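Local coordinates for type III secretion system effector protein ExoU (Pseudomonas fluorescens, PDB 4QMK) that probably hydrolyses membrane phospholipids as a patatin-like phospholipase toxin that phosphatidylinositol 4,5-bisphosphate binding directs to the host plasma membrane, at residues I79-E89 against D118-N127; V383-F394 against H413-V422. All coordinates share one frame; numbering follows the deposited sequence.

Interaction 1. Residues I79-E89 against D118-N127; sequences IAFPGMVQALE and DAKAFTQLSN
F122 and S126, which both pack on P82, are tied together at F122 O. This oxygen accepts from S126 OG at 2.9 Å and from S126 N, the two donors arriving from opposite faces of the carbonyl plane. P82 CG touches both F122 CE2, at 3.8 Å, and S126 CB, at 3.7 Å, so the proline ring is lodged between two successive turns. The F122 ring leaves its helix with CG anti to the backbone N (chi1 -174°), which carries it to the other helix, where P82 N lies at its edge, near the ring plane. V85 divides its branches: CG1 lies against A119 CB at 3.7 Å, while CG2 approaches F122.

Polar links flank this apolar centre. Q86 NE2 donates to T123 OG1 at 3.3 Å; the hydroxyl sits close to the amide plane of Q86, and the two side chains cross at about a right angle. At the start of helix 119-127, E89 OE2 accepts from A119 N at 3.2 Å. The N-H points almost straight at the oxygen (162°) but meets it from well above the carboxylate plane. D118 occupies the N-cap position of the same helix, and its OD1 takes the hydrogen of A121 N at 2.8 Å. The partial positive charge of the helix start probably helps to stabilise both carboxylates. Near the far end, I79 CD1 meets S126 O and N127 OD1; the latter accepts its hydrogen bond from Q415.

The axes of the two short helices run 9.0 Å apart at 174°, and L113 of helix 107-114 touches both V85 and F122. This is antiparallel helix packing within the patatin-like phospholipase fold, beside the helix that follows a probable GxSxG nucleophile elbow.

Interaction 2. Residues V383-F394 against H413-V422; sequences VTLPLNSDKGDF and HLQAQARQTV
Strand 383-385 runs antiparallel to helix 413-422, with axes 8.4 Å apart at 163°, and the chain beyond it folds back through a type I beta turn, S389 to G392, over the helix's earlier part. Along the strand the contact is aliphatic: L385 CD2 meets V422 CG2 at 3.7 Å and leans on A418 CB, while V383 spreads its two methyls over T421 and V422.

P386 turns its ring atoms CD and CG toward T421, CD lying 3.3 Å from T421 OG1. That hydroxyl donates its hydrogen to Q417 O within the helix, so it meets the proline in plain packing. Q417 bends at chi2 (-92°), and its NE2 donates to a water at 2.7 Å, which gives a weak bond to P386 O.

L414 gives one methyl to each neighbour, CD2 to L387 CD2 and CD1 to F394 CD2 at 3.5 Å. A trans first torsion (chi1 179°) swings the H413 imidazole out from the helix to the turn. S389 OG comes to the ring's edge and is hydrogen-bonded to H413 NE2 at 3.3 Å, while the poorly ordered K391 places its CB over one face, a CH-pi contact, its chain running past the imidazole in the opposite sense.

Backbone hydrogen bonds join V383 and L385 to strand 332-337. The contact is a helix layered on the hairpin margin of the mixed sheet, in an alpha/beta fold.

Overall arrangement
The two contacts, with centres 14 Å apart, are joined by helix 408-431. Q415 projects from it towards interaction 1, where its NE2 probably donates to N127 OD1 at 2.9 Å and to I79 O at 3.2 Å. One turn later R419 packs beside Q86 and forms a salt bridge with E90, and V422 touches M84 and A87. Helix 81-90 therefore meets both helix 119-127 of interaction 1 and the helix of interaction 2. The probable catalytic region adjoins interaction 1: F81 lies near the residues of the GxSxG pattern, without touching them, and the side chain of F122 is about 4 Å from a bound beta-mercaptoethanol, probably a crystallisation component.

Interaction 1. Residues I79-E89 against D118-N127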
# COMPACT_ATOMS: atom_id res chain seq x y z
N ILE A 79 32.36 14.10 0.54
CA ILE A 79 32.62 15.50 0.70
C ILE A 79 33.08 16.02 -0.61
O ILE A 79 33.04 17.21 -0.82
CB ILE A 79 33.65 15.79 1.87
CG1 ILE A 79 33.92 17.29 2.03
CG2 ILE A 79 34.99 15.11 1.65
CD1 ILE A 79 32.66 18.04 2.39
N ALA A 80 33.47 15.17 -1.54
CA ALA A 80 33.84 15.65 -2.90
C ALA A 80 32.63 15.96 -3.80
O ALA A 80 32.76 16.68 -4.78
CB ALA A 80 34.71 14.60 -3.59
N PHE A 81 31.48 15.42 -3.50
CA PHE A 81 30.36 15.55 -4.43
C PHE A 81 29.98 16.99 -4.80
O PHE A 81 29.51 17.24 -5.92
CB PHE A 81 29.10 14.82 -3.89
CG PHE A 81 29.17 13.33 -3.96
CD1 PHE A 81 29.64 12.69 -5.08
CD2 PHE A 81 28.62 12.55 -2.94
CE1 PHE A 81 29.65 11.30 -5.17
CE2 PHE A 81 28.59 11.17 -3.04
CZ PHE A 81 29.11 10.54 -4.15
N PRO A 82 30.13 17.93 -3.87
CA PRO A 82 29.72 19.28 -4.21
C PRO A 82 30.37 19.81 -5.48
O PRO A 82 29.69 20.45 -6.29
CB PRO A 82 30.13 20.08 -2.99
CG PRO A 82 29.88 19.14 -1.88
CD PRO A 82 30.36 17.80 -2.42
N GLY A 83 31.64 19.52 -5.69
CA GLY A 83 32.28 19.95 -6.95
C GLY A 83 31.64 19.28 -8.19
O GLY A 83 31.51 19.90 -9.28
N MET A 84 31.22 18.04 -8.04
CA MET A 84 30.57 17.36 -9.13
C MET A 84 29.27 18.12 -9.50
O MET A 84 28.95 18.31 -10.69
CB MET A 84 30.35 15.90 -8.75
CG MET A 84 29.62 15.07 -9.76
SD MET A 84 27.86 15.14 -9.50
CE MET A 84 27.82 14.35 -7.89
N VAL A 85 28.53 18.57 -8.50
CA VAL A 85 27.31 19.31 -8.78
C VAL A 85 27.59 20.73 -9.35
O VAL A 85 26.81 21.25 -10.19
CB VAL A 85 26.48 19.48 -7.52
CG1 VAL A 85 25.19 20.25 -7.83
CG2 VAL A 85 26.20 18.13 -6.92
N GLN A 86 28.67 21.36 -8.88
CA GLN A 86 29.06 22.63 -9.42
C GLN A 86 29.30 22.48 -10.91
O GLN A 86 28.73 23.21 -11.72
CB GLN A 86 30.30 23.17 -8.71
CG GLN A 86 30.06 23.53 -7.26
CD GLN A 86 31.31 23.43 -6.41
OE1 GLN A 86 32.43 23.58 -6.91
NE2 GLN A 86 31.13 23.22 -5.11
N ALA A 87 30.11 21.49 -11.27
CA ALA A 87 30.42 21.17 -12.69
C ALA A 87 29.18 20.93 -13.52
O ALA A 87 29.10 21.40 -14.62
CB ALA A 87 31.32 19.96 -12.78
N LEU A 88 28.20 20.19 -12.99
CA LEU A 88 26.97 19.96 -13.78
C LEU A 88 26.17 21.24 -14.06
O LEU A 88 25.75 21.48 -15.19
CB LEU A 88 26.06 18.95 -13.11
CG LEU A 88 26.55 17.51 -13.23
CD1 LEU A 88 25.73 16.64 -12.29
CD2 LEU A 88 26.43 17.01 -14.65
N GLU A 89 26.02 22.06 -13.03
CA GLU A 89 25.19 23.26 -13.11
C GLU A 89 25.87 24.31 -13.97
O GLU A 89 25.27 24.86 -14.89
CB GLU A 89 24.95 23.79 -11.70
CG GLU A 89 23.65 24.55 -11.51
CD GLU A 89 23.53 25.06 -10.09
OE1 GLU A 89 24.31 25.97 -9.71
OE2 GLU A 89 22.63 24.58 -9.36
N ASP A 118 20.25 23.17 -5.31
CA ASP A 118 21.27 23.67 -6.23
C ASP A 118 22.70 23.47 -5.67
O ASP A 118 22.90 23.09 -4.52
CB ASP A 118 20.99 25.14 -6.65
CG ASP A 118 21.34 26.20 -5.56
OD1 ASP A 118 22.02 25.95 -4.54
OD2 ASP A 118 20.91 27.37 -5.76
N ALA A 119 23.69 23.78 -6.48
CA ALA A 119 25.06 23.51 -6.14
C ALA A 119 25.50 24.21 -4.88
O ALA A 119 26.17 23.63 -4.01
CB ALA A 119 25.96 23.88 -7.31
N LYS A 120 25.14 25.47 -4.77
CA LYS A 120 25.56 26.29 -3.67
C LYS A 120 24.97 25.80 -2.34
O LYS A 120 25.71 25.54 -1.40
CB LYS A 120 25.22 27.71 -4.04
CG LYS A 120 25.52 27.89 -5.54
CD LYS A 120 26.21 29.21 -5.88
CE LYS A 120 26.69 29.22 -7.33
NZ LYS A 120 27.34 30.51 -7.66
N ALA A 121 23.65 25.63 -2.29
CA ALA A 121 22.98 25.10 -1.10
C ALA A 121 23.60 23.76 -0.73
O ALA A 121 24.01 23.54 0.41
CB ALA A 121 21.50 24.94 -1.38
N PHE A 122 23.70 22.89 -1.73
CA PHE A 122 24.32 21.58 -1.56
C PHE A 122 25.76 21.63 -1.03
O PHE A 122 26.16 20.79 -0.24
CB PHE A 122 24.25 20.75 -2.87
CG PHE A 122 24.74 19.34 -2.68
CD1 PHE A 122 23.97 18.43 -2.04
CD2 PHE A 122 26.00 18.98 -3.10
CE1 PHE A 122 24.43 17.14 -1.82
CE2 PHE A 122 26.47 17.69 -2.92
CZ PHE A 122 25.69 16.76 -2.27
N THR A 123 26.56 22.55 -1.52
CA THR A 123 27.94 22.68 -1.04
C THR A 123 27.98 23.12 0.43
O THR A 123 28.71 22.57 1.25
CB THR A 123 28.73 23.73 -1.85
OG1 THR A 123 28.47 23.53 -3.26
CG2 THR A 123 30.19 23.63 -1.56
N GLN A 124 27.16 24.11 0.74
CA GLN A 124 27.04 24.67 2.09
C GLN A 124 26.64 23.57 3.08
O GLN A 124 27.28 23.39 4.12
CB GLN A 124 25.97 25.78 2.05
CG GLN A 124 25.57 26.38 3.38
CD GLN A 124 26.69 27.16 4.03
OE1 GLN A 124 26.90 27.08 5.24
NE2 GLN A 124 27.42 27.92 3.22
N LEU A 125 25.57 22.86 2.74
CA LEU A 125 25.05 21.84 3.59
C LEU A 125 26.03 20.68 3.78
O LEU A 125 26.12 20.13 4.87
CB LEU A 125 23.72 21.35 3.02
CG LEU A 125 22.88 20.30 3.76
CD1 LEU A 125 21.47 20.31 3.20
CD2 LEU A 125 23.47 18.91 3.64
N SER A 126 26.79 20.34 2.75
CA SER A 126 27.73 19.22 2.82
C SER A 126 28.94 19.52 3.68
O SER A 126 29.54 18.62 4.28
CB SER A 126 28.22 18.82 1.42
OG SER A 126 27.18 18.21 0.69
N ASN A 127 29.34 20.78 3.70
CA ASN A 127 30.50 21.20 4.52
C ASN A 127 30.19 21.20 6.00
O ASN A 127 31.09 20.97 6.80
CB ASN A 127 30.99 22.56 4.08
CG ASN A 127 31.57 22.54 2.69
OD1 ASN A 127 32.25 21.59 2.32
ND2 ASN A 127 31.33 23.59 1.93

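Interaction 2. Residues V383-F394 against H413-V422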
# COMPACT_ATOMS: atom_id res chain seq x y z
N VAL A 383 32.93 8.51 -14.20
CA VAL A 383 33.97 9.47 -13.86
C VAL A 383 34.49 9.15 -12.47
O VAL A 383 33.71 8.91 -11.52
CB VAL A 383 33.46 10.95 -13.97
CG1 VAL A 383 32.42 11.26 -12.93
CG2 VAL A 383 34.60 11.93 -13.89
N THR A 384 35.81 9.18 -12.33
CA THR A 384 36.49 8.81 -11.07
C THR A 384 37.07 10.05 -10.37
O THR A 384 38.03 10.63 -10.83
CB THR A 384 37.61 7.79 -11.35
OG1 THR A 384 37.03 6.62 -11.98
CG2 THR A 384 38.29 7.38 -10.09
N LEU A 385 36.45 10.44 -9.28
CA LEU A 385 36.87 11.62 -8.57
C LEU A 385 38.19 11.31 -7.87
O LEU A 385 38.29 10.33 -7.17
CB LEU A 385 35.81 12.05 -7.57
CG LEU A 385 34.42 12.35 -8.11
CD1 LEU A 385 33.59 12.98 -6.99
CD2 LEU A 385 34.45 13.28 -9.31
N PRO A 386 39.21 12.14 -8.10
CA PRO A 386 40.51 11.90 -7.48
C PRO A 386 40.55 12.25 -5.99
O PRO A 386 39.97 13.24 -5.56
CB PRO A 386 41.42 12.85 -8.26
CG PRO A 386 40.54 13.99 -8.58
CD PRO A 386 39.19 13.39 -8.87
N LEU A 387 41.25 11.44 -5.21
CA LEU A 387 41.39 11.67 -3.77
C LEU A 387 42.80 12.06 -3.36
O LEU A 387 43.02 12.40 -2.21
CB LEU A 387 40.94 10.43 -2.98
CG LEU A 387 39.43 10.18 -3.06
CD1 LEU A 387 39.05 8.81 -2.49
CD2 LEU A 387 38.66 11.29 -2.34
N ASN A 388 43.74 12.04 -4.31
CA ASN A 388 45.15 12.31 -4.03
C ASN A 388 45.80 13.35 -4.96
O ASN A 388 45.72 13.23 -6.19
CB ASN A 388 45.94 11.00 -4.14
CG ASN A 388 47.40 11.19 -3.81
OD1 ASN A 388 47.76 11.90 -2.86
ND2 ASN A 388 48.25 10.58 -4.58
N SER A 389 46.45 14.34 -4.35
CA SER A 389 47.14 15.42 -5.09
C SER A 389 48.19 16.14 -4.20
O SER A 389 48.35 15.80 -3.02
CB SER A 389 46.12 16.45 -5.62
OG SER A 389 45.42 17.10 -4.55
N ASP A 390 48.86 17.15 -4.77
CA ASP A 390 49.82 18.00 -4.03
C ASP A 390 49.19 18.60 -2.77
O ASP A 390 49.82 18.70 -1.74
CB ASP A 390 50.30 19.16 -4.92
CG ASP A 390 49.17 20.14 -5.31
OD1 ASP A 390 48.02 19.67 -5.56
OD2 ASP A 390 49.42 21.37 -5.36
N LYS A 391 47.93 19.01 -2.87
CA LYS A 391 47.23 19.61 -1.73
C LYS A 391 46.78 18.61 -0.66
O LYS A 391 46.13 19.00 0.32
CB LYS A 391 46.05 20.46 -2.23
CG LYS A 391 46.28 21.98 -2.18
CD LYS A 391 45.97 22.55 -0.79
CE LYS A 391 44.48 22.42 -0.48
NZ LYS A 391 43.98 23.18 0.71
N GLY A 392 47.13 17.33 -0.85
CA GLY A 392 46.81 16.30 0.13
C GLY A 392 46.36 14.99 -0.47
O GLY A 392 45.94 14.92 -1.63
N ASP A 393 46.47 13.94 0.34
CA ASP A 393 46.06 12.60 -0.04
C ASP A 393 44.91 12.22 0.88
O ASP A 393 45.12 11.86 2.00
CB ASP A 393 47.21 11.56 0.12
CG ASP A 393 46.74 10.10 -0.22
OD1 ASP A 393 45.63 9.98 -0.77
OD2 ASP A 393 47.45 9.09 0.09
N PHE A 394 43.68 12.27 0.39
CA PHE A 394 42.57 11.93 1.25
C PHE A 394 41.98 10.53 1.00
O PHE A 394 40.85 10.27 1.44
CB PHE A 394 41.51 12.99 1.18
CG PHE A 394 42.05 14.37 1.40
CD1 PHE A 394 42.36 14.81 2.68
CD2 PHE A 394 42.20 15.25 0.32
CE1 PHE A 394 42.85 16.09 2.88
CE2 PHE A 394 42.67 16.54 0.51
CZ PHE A 394 42.99 16.96 1.80
N HIS A 413 39.29 22.37 -1.49
CA HIS A 413 40.24 21.90 -2.48
C HIS A 413 39.77 20.60 -3.21
O HIS A 413 39.87 20.47 -4.44
CB HIS A 413 41.62 21.65 -1.87
CG HIS A 413 42.60 21.13 -2.89
ND1 HIS A 413 43.21 21.96 -3.83
CD2 HIS A 413 42.97 19.87 -3.21
CE1 HIS A 413 43.95 21.22 -4.65
NE2 HIS A 413 43.82 19.95 -4.30
N LEU A 414 39.29 19.64 -2.42
CA LEU A 414 38.86 18.37 -2.93
C LEU A 414 37.67 18.61 -3.85
O LEU A 414 37.60 18.07 -4.97
CB LEU A 414 38.51 17.44 -1.80
CG LEU A 414 38.56 15.99 -2.21
CD1 LEU A 414 40.01 15.57 -2.39
CD2 LEU A 414 37.87 15.11 -1.17
N GLN A 415 36.79 19.48 -3.40
CA GLN A 415 35.63 19.85 -4.19
C GLN A 415 36.04 20.47 -5.51
O GLN A 415 35.44 20.20 -6.55
CB GLN A 415 34.73 20.77 -3.39
CG GLN A 415 34.07 20.04 -2.22
CD GLN A 415 33.38 20.96 -1.27
OE1 GLN A 415 33.35 22.17 -1.46
NE2 GLN A 415 32.77 20.38 -0.24
N ALA A 416 37.07 21.30 -5.49
CA ALA A 416 37.55 21.90 -6.74
C ALA A 416 38.24 20.86 -7.67
O ALA A 416 38.25 21.03 -8.84
CB ALA A 416 38.47 23.09 -6.45
N GLN A 417 38.83 19.80 -7.11
CA GLN A 417 39.42 18.73 -7.91
C GLN A 417 38.33 17.94 -8.64
O GLN A 417 38.47 17.57 -9.81
CB GLN A 417 40.16 17.77 -7.01
CG GLN A 417 41.40 18.36 -6.40
CD GLN A 417 42.61 18.08 -7.26
OE1 GLN A 417 43.13 18.98 -7.93
NE2 GLN A 417 43.04 16.82 -7.27
N ALA A 418 37.27 17.65 -7.90
CA ALA A 418 36.13 16.98 -8.44
C ALA A 418 35.51 17.80 -9.57
O ALA A 418 35.17 17.27 -10.66
CB ALA A 418 35.12 16.74 -7.35
N ARG A 419 35.37 19.10 -9.32
CA ARG A 419 34.75 20.01 -10.28
C ARG A 419 35.49 19.95 -11.59
O ARG A 419 34.87 19.82 -12.67
CB ARG A 419 34.75 21.42 -9.73
CG ARG A 419 34.14 22.48 -10.64
CD ARG A 419 34.37 23.88 -10.07
NE ARG A 419 33.56 24.89 -10.74
CZ ARG A 419 33.08 25.99 -10.14
NH1 ARG A 419 33.28 26.22 -8.85
NH2 ARG A 419 32.35 26.84 -10.85
N GLN A 420 36.81 20.03 -11.50
CA GLN A 420 37.62 19.96 -12.68
C GLN A 420 37.51 18.63 -13.43
O GLN A 420 37.41 18.62 -14.64
CB GLN A 420 39.07 20.18 -12.34
CG GLN A 420 39.39 21.59 -11.98
CD GLN A 420 40.86 21.76 -11.70
OE1 GLN A 420 41.58 20.77 -11.45
NE2 GLN A 420 41.31 23.01 -11.74
N THR A 421 37.51 17.52 -12.69
CA THR A 421 37.53 16.21 -13.27
C THR A 421 36.24 15.99 -14.05
O THR A 421 36.26 15.61 -15.21
CB THR A 421 37.70 15.15 -12.17
OG1 THR A 421 38.98 15.29 -11.56
CG2 THR A 421 37.65 13.75 -12.75
N VAL A 422 35.14 16.29 -13.42
CA VAL A 422 33.85 16.14 -14.02
C VAL A 422 33.67 17.06 -15.23
O VAL A 422 33.14 16.60 -16.29
CB VAL A 422 32.78 16.39 -13.00
CG1 VAL A 422 31.42 16.50 -13.64
CG2 VAL A 422 32.81 15.27 -11.97
O HOH W 1 42.36 15.40 -5.08